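Local coordinates for probable cell division protein WhiA (Thermotoga maritima, PDB 3HYI) that probably takes part in cell division and chromosome segregation, and pairs a degenerate LAGLIDADG homing-endonuclease domain with a DNA-binding helix-turn-helix domain, at residues A[61-66]-A[71-76]; A[29-34]-A[118-123]; A[34-39]-A[98-103]; A[113-118]-A[134-139]. One frame throughout, in Å; residues are numbered along the deposited sequence.

Contact 1 of 4, residues A[61-66]-A[71-76]; sequences RLLNLM and KPVSEI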
loop_
_atom_site.group_PDB
_atom_site.type_symbol
_atom_site.label_atom_id
_atom_site.label_comp_id
_atom_site.label_asym_id
_atom_site.label_seq_id
_atom_site.Cartn_x
_atom_site.Cartn_y
_atom_site.Cartn_z
ATOM N N ARG A 61 1.874 -0.929 27.737
ATOM C CA ARG A 61 3.302 -1.203 27.623
ATOM C C ARG A 61 4.106 -0.311 28.560
ATOM O O ARG A 61 5.033 -0.780 29.221
ATOM C CB ARG A 61 3.782 -1.004 26.181
ATOM C CG ARG A 61 5.235 -1.394 25.948
ATOM C CD ARG A 61 5.442 -2.882 26.142
ATOM N NE ARG A 61 6.816 -3.294 25.872
ATOM C CZ ARG A 61 7.306 -4.504 26.115
ATOM N NH1 ARG A 61 6.535 -5.444 26.649
ATOM N NH2 ARG A 61 8.575 -4.769 25.835
ATOM N N LEU A 62 3.750 0.971 28.606
ATOM C CA LEU A 62 4.412 1.925 29.493
ATOM C C LEU A 62 4.287 1.494 30.949
ATOM O O LEU A 62 5.249 1.595 31.711
ATOM C CB LEU A 62 3.824 3.329 29.314
ATOM C CG LEU A 62 4.460 4.461 30.125
ATOM C CD1 LEU A 62 5.931 4.630 29.767
ATOM C CD2 LEU A 62 3.697 5.769 29.931
ATOM N N LEU A 63 3.105 1.015 31.329
ATOM C CA LEU A 63 2.883 0.532 32.689
ATOM C C LEU A 63 3.722 -0.707 32.982
ATOM O O LEU A 63 4.259 -0.848 34.083
ATOM C CB LEU A 63 1.399 0.237 32.942
ATOM C CG LEU A 63 0.440 1.433 32.988
ATOM C CD1 LEU A 63 -0.968 0.959 33.359
ATOM C CD2 LEU A 63 0.911 2.510 33.953
ATOM N N ASN A 64 3.840 -1.598 32.000
ATOM C CA ASN A 64 4.661 -2.800 32.161
ATOM C C ASN A 64 6.158 -2.491 32.290
ATOM O O ASN A 64 6.874 -3.178 33.022
ATOM C CB ASN A 64 4.425 -3.777 31.008
ATOM C CG ASN A 64 3.020 -4.375 31.015
ATOM O OD1 ASN A 64 2.292 -4.289 32.004
ATOM N ND2 ASN A 64 2.642 -4.996 29.900
ATOM N N LEU A 65 6.625 -1.468 31.579
ATOM C CA LEU A 65 8.020 -1.022 31.684
ATOM C C LEU A 65 8.316 -0.449 33.066
ATOM O O LEU A 65 9.338 -0.771 33.674
ATOM C CB LEU A 65 8.336 0.031 30.612
ATOM C CG LEU A 65 8.913 -0.434 29.267
ATOM C CD1 LEU A 65 8.616 -1.884 28.985
ATOM C CD2 LEU A 65 8.377 0.446 28.145
ATOM N N MET A 66 7.418 0.403 33.550
ATOM C CA MET A 66 7.547 0.996 34.885
ATOM C C MET A 66 7.479 -0.052 35.997
ATOM O O MET A 66 8.116 0.100 37.041
ATOM C CB MET A 66 6.465 2.058 35.103
ATOM C CG MET A 66 6.635 3.301 34.241
ATOM S SD MET A 66 8.211 4.145 34.496
ATOM C CE MET A 66 7.859 5.074 35.988
ATOM N N LYS A 71 9.052 1.328 39.420
ATOM C CA LYS A 71 8.838 2.767 39.536
ATOM C C LYS A 71 7.336 3.071 39.545
ATOM O O LYS A 71 6.595 2.546 38.712
ATOM C CB LYS A 71 9.516 3.494 38.377
ATOM C CG LYS A 71 11.042 3.396 38.377
ATOM C CD LYS A 71 11.674 4.407 39.316
ATOM C CE LYS A 71 13.196 4.397 39.215
ATOM N NZ LYS A 71 13.812 3.190 39.844
ATOM N N PRO A 72 6.879 3.916 40.489
ATOM C CA PRO A 72 5.456 4.225 40.605
ATOM C C PRO A 72 4.947 5.189 39.536
ATOM O O PRO A 72 5.635 6.153 39.191
ATOM C CB PRO A 72 5.360 4.886 41.986
ATOM C CG PRO A 72 6.677 5.535 42.173
ATOM C CD PRO A 72 7.675 4.627 41.507
ATOM N N VAL A 73 3.755 4.914 39.011
ATOM C CA VAL A 73 3.024 5.891 38.214
ATOM C C VAL A 73 1.984 6.523 39.139
ATOM O O VAL A 73 1.249 5.819 39.835
ATOM C CB VAL A 73 2.373 5.267 36.954
ATOM C CG1 VAL A 73 3.418 4.527 36.130
ATOM C CG2 VAL A 73 1.232 4.341 37.324
ATOM N N SER A 74 1.946 7.851 39.158
ATOM C CA SER A 74 1.157 8.594 40.142
ATOM C C SER A 74 -0.278 8.879 39.691
ATOM O O SER A 74 -1.183 8.949 40.523
ATOM C CB SER A 74 1.861 9.910 40.484
ATOM O OG SER A 74 2.283 10.583 39.309
ATOM N N GLU A 75 -0.480 9.047 38.386
ATOM C CA GLU A 75 -1.787 9.426 37.853
ATOM C C GLU A 75 -2.013 8.906 36.433
ATOM O O GLU A 75 -1.093 8.876 35.616
ATOM C CB GLU A 75 -1.942 10.952 37.878
ATOM C CG GLU A 75 -3.195 11.478 37.174
ATOM C CD GLU A 75 -3.394 12.967 37.364
ATOM O OE1 GLU A 75 -2.945 13.747 36.495
ATOM O OE2 GLU A 75 -3.991 13.358 38.390
ATOM N N ILE A 76 -3.253 8.499 36.165
ATOM C CA ILE A 76 -3.704 8.122 34.828
ATOM C C ILE A 76 -5.075 8.757 34.593
ATOM O O ILE A 76 -6.053 8.385 35.245
ATOM C CB ILE A 76 -3.822 6.592 34.670
ATOM C CG1 ILE A 76 -2.506 5.908 35.053
ATOM C CG2 ILE A 76 -4.216 6.233 33.241
ATOM C CD1 ILE A 76 -2.469 4.434 34.727
#
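Met66 and Leu63 of helix 56-68 meet Lys71, Val73 and Ile76 in a helix-to-strand packing contact at the surface of the first LAGLIDADG-like half, where the helix turns back into the edge strand 73-79 of its antiparallel sheet. The short axes of the two pieces run nearly antiparallel, at 165°, so the chain doubles back on itself. One polar bond fixes the reversal: Lys71 N donates to Met66 O at 2.8 Å, with the N-H pointing almost straight at the oxygen and only slightly tilted from the carbonyl plane. Beside it the Met66 chain folds back on itself (chi2 -59°, chi3 -81°) and curls its methyl onto the start of the Lys71 side chain, and CE lies a tight 3.3 Å from Lys71 CB. The rest of the lysine then leads away from the helix, and its side chain lies close to a bound glycerol. Farther back along the same chain, Met66 CG rests 3.9 Å from Val73 CG1. An alanine in place of Met66 is likely to strip Lys71 CB of its methyl neighbour and Val73 CG1 of one of its neighbours, opening a gap beside Ala93, which the methionine also touches. A turn earlier on the helix, Leu63 spreads its two methyls over the strand, which carries a classic beta bulge at Ser74 and Glu75, opposite Thr92, between Val73 and Ile76. Leu63 crosses Val73 at about a right angle, with CD2 3.8 Å from Val73 CG2, and meets Ile76 tip to tip, with CD1 and CD2 each 4.0 Å from Ile76 CD1.

Contact 2 of 4, residues A[29-34]-A[118-123]; sequences ISELLG and LFLSGG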
loop_
_atom_site.group_PDB
_atom_site.type_symbol
_atom_site.label_atom_id
_atom_site.label_comp_id
_atom_site.label_asym_id
_atom_site.label_seq_id
_atom_site.Cartn_x
_atom_site.Cartn_y
_atom_site.Cartn_z
ATOM N N ILE A 29 14.973 0.541 29.703
ATOM C CA ILE A 29 15.182 1.989 29.801
ATOM C C ILE A 29 15.289 2.618 28.410
ATOM O O ILE A 29 14.824 3.739 28.198
ATOM C CB ILE A 29 16.432 2.329 30.642
ATOM C CG1 ILE A 29 16.168 2.037 32.125
ATOM C CG2 ILE A 29 16.822 3.787 30.479
ATOM C CD1 ILE A 29 17.419 2.009 32.974
ATOM N N SER A 30 15.890 1.892 27.469
ATOM C CA SER A 30 15.986 2.350 26.085
ATOM C C SER A 30 14.599 2.492 25.460
ATOM O O SER A 30 14.314 3.486 24.787
ATOM C CB SER A 30 16.850 1.397 25.253
ATOM O OG SER A 30 17.049 1.893 23.941
ATOM N N GLU A 31 13.733 1.507 25.687
ATOM C CA GLU A 31 12.352 1.591 25.198
ATOM C C GLU A 31 11.570 2.712 25.880
ATOM O O GLU A 31 10.773 3.391 25.234
ATOM C CB GLU A 31 11.612 0.264 25.370
ATOM C CG GLU A 31 10.175 0.312 24.856
ATOM C CD GLU A 31 9.468 -1.017 24.929
ATOM O OE1 GLU A 31 8.241 -1.035 24.709
ATOM O OE2 GLU A 31 10.126 -2.039 25.212
ATOM N N LEU A 32 11.791 2.892 27.181
ATOM C CA LEU A 32 11.173 3.991 27.926
ATOM C C LEU A 32 11.611 5.341 27.360
ATOM O O LEU A 32 10.795 6.246 27.208
ATOM C CB LEU A 32 11.527 3.904 29.412
ATOM C CG LEU A 32 10.878 4.944 30.334
ATOM C CD1 LEU A 32 9.359 4.791 30.354
ATOM C CD2 LEU A 32 11.453 4.845 31.743
ATOM N N LEU A 33 12.898 5.463 27.039
ATOM C CA LEU A 33 13.430 6.679 26.423
ATOM C C LEU A 33 12.711 6.982 25.110
ATOM O O LEU A 33 12.466 8.145 24.792
ATOM C CB LEU A 33 14.939 6.551 26.182
ATOM C CG LEU A 33 15.655 7.828 25.729
ATOM C CD1 LEU A 33 15.702 8.850 26.862
ATOM C CD2 LEU A 33 17.058 7.509 25.225
ATOM N N GLY A 34 12.372 5.931 24.362
ATOM C CA GLY A 34 11.560 6.058 23.155
ATOM C C GLY A 34 10.211 6.694 23.440
ATOM O O GLY A 34 9.784 7.599 22.726
ATOM N N LEU A 118 9.362 4.358 20.454
ATOM C CA LEU A 118 9.013 5.435 19.518
ATOM C C LEU A 118 7.723 5.140 18.755
ATOM O O LEU A 118 6.867 6.011 18.601
ATOM C CB LEU A 118 10.143 5.667 18.508
ATOM C CG LEU A 118 11.382 6.444 18.961
ATOM C CD1 LEU A 118 12.370 6.563 17.806
ATOM C CD2 LEU A 118 11.008 7.828 19.489
ATOM N N PHE A 119 7.603 3.905 18.280
ATOM C CA PHE A 119 6.471 3.479 17.471
ATOM C C PHE A 119 5.182 3.355 18.276
ATOM O O PHE A 119 4.127 3.821 17.841
ATOM C CB PHE A 119 6.783 2.139 16.803
ATOM C CG PHE A 119 5.652 1.598 15.981
ATOM C CD1 PHE A 119 4.824 0.604 16.484
ATOM C CD2 PHE A 119 5.403 2.097 14.711
ATOM C CE1 PHE A 119 3.781 0.106 15.731
ATOM C CE2 PHE A 119 4.353 1.603 13.948
ATOM C CZ PHE A 119 3.543 0.605 14.458
ATOM N N LEU A 120 5.266 2.704 19.432
ATOM C CA LEU A 120 4.101 2.536 20.298
ATOM C C LEU A 120 3.512 3.882 20.702
ATOM O O LEU A 120 2.304 4.096 20.589
ATOM C CB LEU A 120 4.459 1.726 21.554
ATOM C CG LEU A 120 4.459 0.201 21.409
ATOM C CD1 LEU A 120 5.124 -0.430 22.608
ATOM C CD2 LEU A 120 3.040 -0.350 21.231
ATOM N N SER A 121 4.373 4.789 21.153
ATOM C CA SER A 121 3.930 6.061 21.722
ATOM C C SER A 121 3.481 7.069 20.659
ATOM O O SER A 121 2.381 7.617 20.749
ATOM C CB SER A 121 5.039 6.672 22.596
ATOM O OG SER A 121 6.220 6.923 21.852
ATOM N N GLY A 122 4.329 7.310 19.660
ATOM C CA GLY A 122 4.063 8.346 18.660
ATOM C C GLY A 122 3.989 7.884 17.215
ATOM O O GLY A 122 3.834 8.708 16.310
ATOM N N GLY A 123 4.093 6.578 16.988
ATOM C CA GLY A 123 4.086 6.032 15.633
ATOM C C GLY A 123 2.732 5.497 15.212
ATOM O O GLY A 123 1.822 5.373 16.023
#
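Gly34 and Leu118 mark the close approach of helices 25-39 and 108-122, the paired helices at the heart of a LAGLIDADG fold, one from each half of the degenerate endonuclease domain. The short axes cross at -34° and run broadly in the same direction, and the CA atoms of Gly34 and Leu118 come within 4.5 Å. Such proximity depends on glycine: a beta carbon on Gly34 would collide with Leu118 N. The bare backbone instead lets Leu118 lay its CD2 methyl 3.5 Å from Gly34 O, an oxygen that already accepts the helical bond from Ala38 N. Ser121 OG also approaches this carbonyl without bonding to it, since its hydroxyl pairs with Gly117 O. Glu31, one turn before Gly34, serves the interface differently. Its CG stands opposite the backbone N (chi1 -179°) and the chain beyond is extended, which carries the carboxylate across to the second helix. There each oxygen finds an arginine, OE1 that of Arg61 and OE2 that of Arg116, so a buried charge is answered from both halves and probably stays ionised. Leu120 supplies an apolar flank, its CD1 3.8 Å from Glu31 OE1.

Contact 3 of 4, residues A[34-39]-A[98-103]; sequences GFIKAR and SFMVIE
Ile36 and Met100 are brought end to end by their torsions. In Ile36, CG1 stands opposite the carbonyl carbon (chi1 -68°) and CD1 continues the extended line, which carries the longer branch toward the loop. Met100 starts with the same kind of first torsion but bends at both chi2 and chi3, the last at 90°, and this hook returns its methyl toward the helix. The two tips meet as CD1 of Ile36 against CE of Met100 at 3.3 Å, a tight contact for two methyl groups. Ile36 CD1 has a second neighbour in the loop, Phe99 CB at 4.1 Å, and the two side chains cross there at about a right angle. The methyl sits by the root of the phenylalanine and approaches its ring obliquely. Every contact between the segments is apolar, and Ile36, the single residue of the helix that carries them, is buried. Around this point Ile36 also packs on Ile49 and Phe51 of strand 48-53, while Phe99 reaches Leu32 and Ile49, and Met100 leans on Leu33. Ile36 thus lies between the loop and strand 48-53. Residues 98-103 belong to the connection between strand 88-94 and helix 108-122, and a linker of this kind, passing from the first half to the second, is a feature of single-chain LAGLIDADG proteins.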
loop_
_atom_site.group_PDB
_atom_site.type_symbol
_atom_site.label_atom_id
_atom_site.label_comp_id
_atom_site.label_asym_id
_atom_site.label_seq_id
_atom_site.Cartn_x
_atom_site.Cartn_y
_atom_site.Cartn_z
ATOM N N GLY A 34 12.372 5.931 24.362
ATOM C CA GLY A 34 11.560 6.058 23.155
ATOM C C GLY A 34 10.211 6.694 23.440
ATOM O O GLY A 34 9.784 7.599 22.726
ATOM N N PHE A 35 9.544 6.210 24.487
ATOM C CA PHE A 35 8.303 6.816 24.983
ATOM C C PHE A 35 8.530 8.269 25.400
ATOM O O PHE A 35 7.749 9.154 25.040
ATOM C CB PHE A 35 7.759 6.039 26.189
ATOM C CG PHE A 35 6.880 4.868 25.834
ATOM C CD1 PHE A 35 5.500 5.015 25.772
ATOM C CD2 PHE A 35 7.427 3.612 25.606
ATOM C CE1 PHE A 35 4.677 3.931 25.461
ATOM C CE2 PHE A 35 6.612 2.523 25.297
ATOM C CZ PHE A 35 5.234 2.685 25.225
ATOM N N ILE A 36 9.599 8.501 26.165
ATOM C CA ILE A 36 9.936 9.839 26.660
ATOM C C ILE A 36 10.228 10.814 25.518
ATOM O O ILE A 36 9.685 11.920 25.493
ATOM C CB ILE A 36 11.153 9.810 27.614
ATOM C CG1 ILE A 36 10.802 9.088 28.918
ATOM C CG2 ILE A 36 11.630 11.228 27.927
ATOM C CD1 ILE A 36 11.978 8.928 29.861
ATOM N N LYS A 37 11.082 10.406 24.583
ATOM C CA LYS A 37 11.448 11.264 23.451
ATOM C C LYS A 37 10.247 11.597 22.561
ATOM O O LYS A 37 10.104 12.733 22.104
ATOM C CB LYS A 37 12.547 10.613 22.605
ATOM C CG LYS A 37 13.925 10.543 23.266
ATOM C CD LYS A 37 14.438 11.912 23.681
ATOM C CE LYS A 37 15.945 11.898 23.896
ATOM N NZ LYS A 37 16.419 13.116 24.619
ATOM N N ALA A 38 9.388 10.609 22.324
ATOM C CA ALA A 38 8.233 10.783 21.441
ATOM C C ALA A 38 7.077 11.538 22.103
ATOM O O ALA A 38 6.530 12.474 21.517
ATOM C CB ALA A 38 7.750 9.429 20.928
ATOM N N ARG A 39 6.704 11.130 23.314
ATOM C CA ARG A 39 5.484 11.643 23.953
ATOM C C ARG A 39 5.640 12.089 25.410
ATOM O O ARG A 39 4.645 12.356 26.086
ATOM C CB ARG A 39 4.376 10.585 23.844
ATOM C CG ARG A 39 3.840 10.383 22.426
ATOM C CD ARG A 39 3.205 11.661 21.872
ATOM N NE ARG A 39 2.556 11.458 20.578
ATOM C CZ ARG A 39 1.365 10.886 20.403
ATOM N NH1 ARG A 39 0.667 10.433 21.438
ATOM N NH2 ARG A 39 0.867 10.758 19.177
ATOM N N SER A 98 18.383 7.763 36.019
ATOM C CA SER A 98 18.714 6.529 35.306
ATOM C C SER A 98 18.033 6.430 33.937
ATOM O O SER A 98 18.594 5.842 33.009
ATOM C CB SER A 98 18.335 5.313 36.157
ATOM O OG SER A 98 16.942 5.296 36.424
ATOM N N PHE A 99 16.832 7.000 33.815
ATOM C CA PHE A 99 16.099 7.022 32.541
ATOM C C PHE A 99 16.910 7.657 31.404
ATOM O O PHE A 99 16.827 7.212 30.257
ATOM C CB PHE A 99 14.777 7.803 32.655
ATOM C CG PHE A 99 13.744 7.191 33.578
ATOM C CD1 PHE A 99 12.600 7.916 33.892
ATOM C CD2 PHE A 99 13.894 5.918 34.129
ATOM C CE1 PHE A 99 11.625 7.393 34.729
ATOM C CE2 PHE A 99 12.918 5.390 34.971
ATOM C CZ PHE A 99 11.785 6.128 35.270
ATOM N N MET A 100 17.670 8.704 31.724
ATOM C CA MET A 100 18.371 9.505 30.714
ATOM C C MET A 100 19.827 9.091 30.469
ATOM O O MET A 100 20.509 9.706 29.649
ATOM C CB MET A 100 18.336 10.986 31.113
ATOM C CG MET A 100 16.937 11.560 31.328
ATOM S SD MET A 100 15.883 11.503 29.862
ATOM C CE MET A 100 15.103 9.913 30.049
ATOM N N VAL A 101 20.300 8.055 31.160
ATOM C CA VAL A 101 21.703 7.637 31.066
ATOM C C VAL A 101 21.990 6.750 29.843
ATOM O O VAL A 101 23.138 6.649 29.407
ATOM C CB VAL A 101 22.159 6.918 32.363
ATOM C CG1 VAL A 101 23.622 6.504 32.278
ATOM C CG2 VAL A 101 21.946 7.821 33.570
ATOM N N ILE A 102 20.957 6.122 29.284
ATOM C CA ILE A 102 21.133 5.196 28.154
ATOM C C ILE A 102 21.412 5.915 26.827
ATOM O O ILE A 102 20.821 6.955 26.533
ATOM C CB ILE A 102 19.910 4.236 27.991
ATOM C CG1 ILE A 102 20.252 2.830 28.498
ATOM C CG2 ILE A 102 19.485 4.111 26.531
ATOM C CD1 ILE A 102 20.426 2.736 29.997
ATOM N N GLU A 103 22.332 5.348 26.048
ATOM C CA GLU A 103 22.584 5.769 24.668
ATOM C C GLU A 103 21.919 4.751 23.733
ATOM O O GLU A 103 22.487 3.691 23.464
ATOM C CB GLU A 103 24.089 5.877 24.395
ATOM C CG GLU A 103 24.663 7.260 24.698
ATOM C CD GLU A 103 26.177 7.268 24.834
ATOM O OE1 GLU A 103 26.710 6.461 25.627
ATOM O OE2 GLU A 103 26.835 8.092 24.162
#

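Contact 4 of 4, residues A[113-118]-A[134-139]; sequences SFLRGL and LEINLF
Glu135, whose neighbour Ile136 meets Leu118 and Leu115 of the helix, carries a carboxylate with several partners. Its OE2 accepts Asn137 ND2 at 3.1 Å, a bent bond (140° at the hydrogen) in which the amide is met nearly in its own plane while the carboxylate is approached from well above its plane. OE1 takes Lys169 and His133, and a weak bond links OE2 to Ser124, so the charge is probably well compensated. Asn137, two residues on along the strand, turns its CB away from the helix, and the polar pair leaves the other face of strand 134-138 to Ile136. This isoleucine points at helix 108-122 and takes most of the surface covered on the strand. Because CG2 lies opposite the backbone N and CG1 opposite the carbonyl carbon (chi1 -74°), its CG2 and CD1 methyls both reach the root of Leu118 from the strand side, each 4.1 Å from Leu118 CB. One turn earlier, Leu115 CD2 comes 4.3 Å from Ile136 CD1, a lighter touch. Leu118 CG lies 3.9 Å above one face of the Phe114 ring, offset toward the rim. Phe181 of helix 175-184 packs on both Leu115 and Ile136. The contact thus seats the LAGLIDADG helix of the second half on its own antiparallel sheet. Its chemistry implies apolar packing and the burial of hydrocarbon: residues 113-118 and 134-139 share no polar bond, the polar link comes at the helix end through the backbones of Gly122 and Asn137, and the charges gather on the strand's far face.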
loop_
_atom_site.group_PDB
_atom_site.type_symbol
_atom_site.label_atom_id
_atom_site.label_comp_id
_atom_site.label_asym_id
_atom_site.label_seq_id
_atom_site.Cartn_x
_atom_site.Cartn_y
_atom_site.Cartn_z
ATOM N N SER A 113 14.697 -1.657 20.896
ATOM C CA SER A 113 13.825 -1.311 22.011
ATOM C C SER A 113 13.405 0.158 21.963
ATOM O O SER A 113 12.254 0.485 22.242
ATOM C CB SER A 113 14.521 -1.615 23.337
ATOM O OG SER A 113 14.723 -3.009 23.488
ATOM N N PHE A 114 14.346 1.032 21.609
ATOM C CA PHE A 114 14.069 2.455 21.409
ATOM C C PHE A 114 13.045 2.655 20.293
ATOM O O PHE A 114 12.110 3.443 20.440
ATOM C CB PHE A 114 15.371 3.195 21.085
ATOM C CG PHE A 114 15.215 4.684 20.910
ATOM C CD1 PHE A 114 14.903 5.498 21.993
ATOM C CD2 PHE A 114 15.417 5.275 19.669
ATOM C CE1 PHE A 114 14.775 6.875 21.837
ATOM C CE2 PHE A 114 15.291 6.648 19.506
ATOM C CZ PHE A 114 14.969 7.449 20.596
ATOM N N LEU A 115 13.223 1.933 19.188
ATOM C CA LEU A 115 12.276 1.971 18.069
ATOM C C LEU A 115 10.876 1.529 18.481
ATOM O O LEU A 115 9.887 2.137 18.071
ATOM C CB LEU A 115 12.750 1.082 16.913
ATOM C CG LEU A 115 13.803 1.647 15.962
ATOM C CD1 LEU A 115 14.147 0.589 14.927
ATOM C CD2 LEU A 115 13.317 2.925 15.291
ATOM N N ARG A 116 10.800 0.461 19.273
ATOM C CA ARG A 116 9.522 -0.043 19.768
ATOM C C ARG A 116 8.804 1.022 20.599
ATOM O O ARG A 116 7.605 1.234 20.441
ATOM C CB ARG A 116 9.723 -1.321 20.588
ATOM C CG ARG A 116 8.424 -1.958 21.064
ATOM C CD ARG A 116 8.607 -3.417 21.458
ATOM N NE ARG A 116 9.659 -3.585 22.456
ATOM C CZ ARG A 116 10.852 -4.143 22.251
ATOM N NH1 ARG A 116 11.201 -4.644 21.070
ATOM N NH2 ARG A 116 11.711 -4.206 23.258
ATOM N N GLY A 117 9.548 1.691 21.478
ATOM C CA GLY A 117 9.011 2.792 22.271
ATOM C C GLY A 117 8.537 3.957 21.421
ATOM O O GLY A 117 7.447 4.485 21.641
ATOM N N LEU A 118 9.362 4.358 20.454
ATOM C CA LEU A 118 9.013 5.435 19.518
ATOM C C LEU A 118 7.723 5.140 18.755
ATOM O O LEU A 118 6.867 6.011 18.601
ATOM C CB LEU A 118 10.143 5.667 18.508
ATOM C CG LEU A 118 11.382 6.444 18.961
ATOM C CD1 LEU A 118 12.370 6.563 17.806
ATOM C CD2 LEU A 118 11.008 7.828 19.489
ATOM N N LEU A 134 4.351 3.520 7.236
ATOM C CA LEU A 134 4.627 3.419 8.658
ATOM C C LEU A 134 5.357 4.693 9.049
ATOM O O LEU A 134 6.336 5.067 8.401
ATOM C CB LEU A 134 5.480 2.186 8.959
ATOM C CG LEU A 134 5.769 1.938 10.445
ATOM C CD1 LEU A 134 5.895 0.447 10.740
ATOM C CD2 LEU A 134 7.018 2.694 10.901
ATOM N N GLU A 135 4.875 5.363 10.093
ATOM C CA GLU A 135 5.433 6.653 10.489
ATOM C C GLU A 135 5.819 6.701 11.959
ATOM O O GLU A 135 5.286 5.955 12.773
ATOM C CB GLU A 135 4.449 7.787 10.177
ATOM C CG GLU A 135 3.109 7.675 10.889
ATOM C CD GLU A 135 2.225 8.882 10.659
ATOM O OE1 GLU A 135 2.123 9.333 9.499
ATOM O OE2 GLU A 135 1.624 9.375 11.638
ATOM N N ILE A 136 6.764 7.583 12.271
ATOM C CA ILE A 136 7.125 7.913 13.645
ATOM C C ILE A 136 7.184 9.432 13.779
ATOM O O ILE A 136 7.956 10.095 13.085
ATOM C CB ILE A 136 8.483 7.301 14.040
ATOM C CG1 ILE A 136 8.343 5.794 14.260
ATOM C CG2 ILE A 136 9.019 7.949 15.310
ATOM C CD1 ILE A 136 9.669 5.089 14.469
ATOM N N ASN A 137 6.350 9.976 14.661
ATOM C CA ASN A 137 6.325 11.409 14.927
ATOM C C ASN A 137 7.284 11.762 16.056
ATOM O O ASN A 137 7.340 11.060 17.067
ATOM C CB ASN A 137 4.910 11.865 15.283
ATOM C CG ASN A 137 3.994 11.916 14.079
ATOM O OD1 ASN A 137 3.510 12.984 13.702
ATOM N ND2 ASN A 137 3.754 10.761 13.465
ATOM N N LEU A 138 8.037 12.847 15.882
ATOM C CA LEU A 138 9.032 13.269 16.872
ATOM C C LEU A 138 9.293 14.770 16.776
ATOM O O LEU A 138 9.382 15.318 15.676
ATOM C CB LEU A 138 10.344 12.505 16.662
ATOM C CG LEU A 138 11.212 12.330 17.911
ATOM N N PHE A 139 9.417 15.429 17.927
ATOM C CA PHE A 139 9.728 16.858 17.961
ATOM C C PHE A 139 11.199 17.097 17.616
ATOM O O PHE A 139 11.507 17.678 16.573
ATOM C CB PHE A 139 9.396 17.450 19.334
#

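Overall arrangement
The four contacts run through the degenerate LAGLIDADG domain from one half's surface to the other's interior. Contact 1 belongs to the first half alone and contact 4 to the second, their centres about 19 Å apart. Contact 2 joins the halves through helices 25-39 and 108-122, its centre about 6 Å from that of contact 4, with which it shares Leu118. Contact 3, about 8 Å from contact 2 and sharing Gly34, ties the connecting loop to helix 25-39. Along the chain, contact 2 spans contact 3, which in turn spans contact 1, whereas the segments of contacts 2 and 4 alternate. Two four-stranded antiparallel sheets, one per half, are thereby joined through paired helices.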